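CD160 antigen (Homo sapiens, PDB 6NGG) acts as an immune-cell receptor that binds MHC class I molecules and TNFRSF14 and delivers stimulatory or inhibitory signals regulating cell activation and differentiation. Local coordinates at residues M1-S6 with C87-S91. The protein carries 1 engineered substitution. Residues are numbered along the deposited sequence; the frame is centred on the assembly and turned at random.
Sequences MINITS and CCARS
Ile-4 drives its CD1 end-on against the backbone of strand 87-91, 3.4 Å from Ala-89 N and nearly as close to Cys-88 C. Its ethyl arm is extended (chi2 -172°), which carries CD1 across to the facing chain, while the other branch, CG2, rests on Cys-87 CB at 3.8 Å. Two side chains of segment 1-6 meet the Ala-89 methyl: Ile-4 through CD1 at 3.9 Å and Met-1 through SD at 3.8 Å. Met-1 reaches over from the N-terminus of the chain, and a bend at its last torsion (chi3 -74°) brings the CE methyl up to the backbone between Ala-89 O and Ser-91 N. No direct hydrogen bond joins the two segments. They run nearly antiparallel, at 154°, but belong to different sheets of the immunoglobulin V-type domain, and their side chains meet in the interior of the sandwich. Val-21 packs beside Met-1 and Ala-89, and Leu-98 beside Met-1 and Ile-4. Cys-87 turns its SG into the same interior and forms the intersheet disulfide with Cys-19, the hallmark of the fold. Ser-6 OG rests 3.4 Å from Cys-87 SG, a contact and not a hydrogen bond; the polar link here is one water, 2.7 Å from Ser-6 OG and accepting the N-H of Cys-87 at 2.9 Å.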
loop_
_atom_site.group_PDB
_atom_site.type_symbol
_atom_site.label_atom_id
_atom_site.label_comp_id
_atom_site.label_asym_id
_atom_site.label_seq_id
_atom_site.Cartn_x
_atom_site.Cartn_y
_atom_site.Cartn_z
ATOM N N MET A 1 -14.501 -1.276 -4.829
ATOM C CA MET A 1 -13.595 -1.259 -3.688
ATOM C C MET A 1 -14.403 -1.499 -2.454
ATOM O O MET A 1 -15.269 -0.696 -2.164
ATOM C CB MET A 1 -12.940 0.132 -3.472
ATOM C CG MET A 1 -12.119 0.718 -4.581
ATOM S SD MET A 1 -10.954 1.947 -3.862
ATOM C CE MET A 1 -11.900 3.368 -3.455
ATOM N N ILE A 2 -14.084 -2.532 -1.681
ATOM C CA ILE A 2 -14.740 -2.756 -0.406
ATOM C C ILE A 2 -13.863 -2.336 0.717
ATOM O O ILE A 2 -14.299 -1.628 1.593
ATOM C CB ILE A 2 -15.038 -4.268 -0.107
ATOM C CG1 ILE A 2 -15.518 -5.022 -1.337
ATOM C CG2 ILE A 2 -16.058 -4.387 1.048
ATOM C CD1 ILE A 2 -16.694 -4.403 -2.060
ATOM N N ASN A 3 -12.619 -2.857 0.748
ATOM C CA ASN A 3 -11.732 -2.670 1.897
ATOM C C ASN A 3 -10.254 -2.850 1.449
ATOM O O ASN A 3 -10.011 -3.429 0.441
ATOM C CB ASN A 3 -12.033 -3.685 3.007
ATOM C CG ASN A 3 -11.719 -5.105 2.600
ATOM O OD1 ASN A 3 -12.335 -5.639 1.677
ATOM N ND2 ASN A 3 -10.799 -5.740 3.287
ATOM N N ILE A 4 -9.333 -2.352 2.231
ATOM C CA ILE A 4 -7.874 -2.425 1.954
ATOM C C ILE A 4 -7.210 -3.175 3.061
ATOM O O ILE A 4 -7.470 -2.852 4.189
ATOM C CB ILE A 4 -7.215 -1.033 1.922
ATOM C CG1 ILE A 4 -7.980 -0.079 1.060
ATOM C CG2 ILE A 4 -5.797 -1.160 1.376
ATOM C CD1 ILE A 4 -7.234 1.240 0.856
ATOM N N THR A 5 -6.397 -4.198 2.762
ATOM C CA THR A 5 -5.673 -4.921 3.753
ATOM C C THR A 5 -4.192 -4.621 3.602
ATOM O O THR A 5 -3.720 -4.266 2.495
ATOM C CB THR A 5 -5.918 -6.430 3.665
ATOM O OG1 THR A 5 -5.558 -6.925 2.381
ATOM C CG2 THR A 5 -7.352 -6.713 3.926
ATOM N N SER A 6 -3.478 -4.764 4.690
ATOM C CA SER A 6 -2.050 -4.422 4.753
ATOM C C SER A 6 -1.226 -5.609 5.189
ATOM O O SER A 6 -1.650 -6.397 6.024
ATOM C CB SER A 6 -1.830 -3.335 5.734
ATOM O OG SER A 6 -2.505 -2.226 5.248
ATOM N N CYS A 87 -1.798 2.424 4.040
ATOM C CA CYS A 87 -2.293 2.118 2.680
ATOM C C CYS A 87 -3.625 2.856 2.472
ATOM O O CYS A 87 -4.540 2.752 3.317
ATOM C CB CYS A 87 -2.592 0.619 2.545
ATOM S SG CYS A 87 -1.138 -0.491 2.650
ATOM N N CYS A 88 -3.778 3.502 1.306
ATOM C CA CYS A 88 -5.017 4.149 0.938
ATOM C C CYS A 88 -5.394 3.894 -0.518
ATOM O O CYS A 88 -4.570 3.491 -1.343
ATOM C CB CYS A 88 -4.857 5.660 1.223
ATOM S SG CYS A 88 -4.736 5.966 3.026
ATOM N N ALA A 89 -6.651 4.119 -0.845
ATOM C CA ALA A 89 -7.040 4.111 -2.261
ATOM C C ALA A 89 -8.171 5.074 -2.513
ATOM O O ALA A 89 -8.991 5.338 -1.606
ATOM C CB ALA A 89 -7.354 2.698 -2.739
ATOM N N ARG A 90 -8.246 5.556 -3.744
ATOM C CA ARG A 90 -9.169 6.564 -4.125
ATOM C C ARG A 90 -9.750 6.320 -5.490
ATOM O O ARG A 90 -9.003 6.114 -6.449
ATOM C CB ARG A 90 -8.493 7.953 -4.087
ATOM C CG ARG A 90 -9.546 9.020 -4.343
ATOM C CD ARG A 90 -9.017 10.427 -4.423
ATOM N NE ARG A 90 -8.097 10.497 -5.553
ATOM C CZ ARG A 90 -7.024 11.281 -5.603
ATOM N NH1 ARG A 90 -6.741 12.113 -4.581
ATOM N NH2 ARG A 90 -6.239 11.231 -6.684
ATOM N N SER A 91 -11.070 6.341 -5.613
ATOM C CA SER A 91 -11.663 6.267 -6.949
ATOM C C SER A 91 -11.865 7.667 -7.545
ATOM O O SER A 91 -12.492 8.532 -6.915
ATOM C CB SER A 91 -12.989 5.544 -6.877
ATOM O OG SER A 91 -13.902 6.449 -6.306
HETATM O O HOH W 1 -2.617 0.437 5.913
#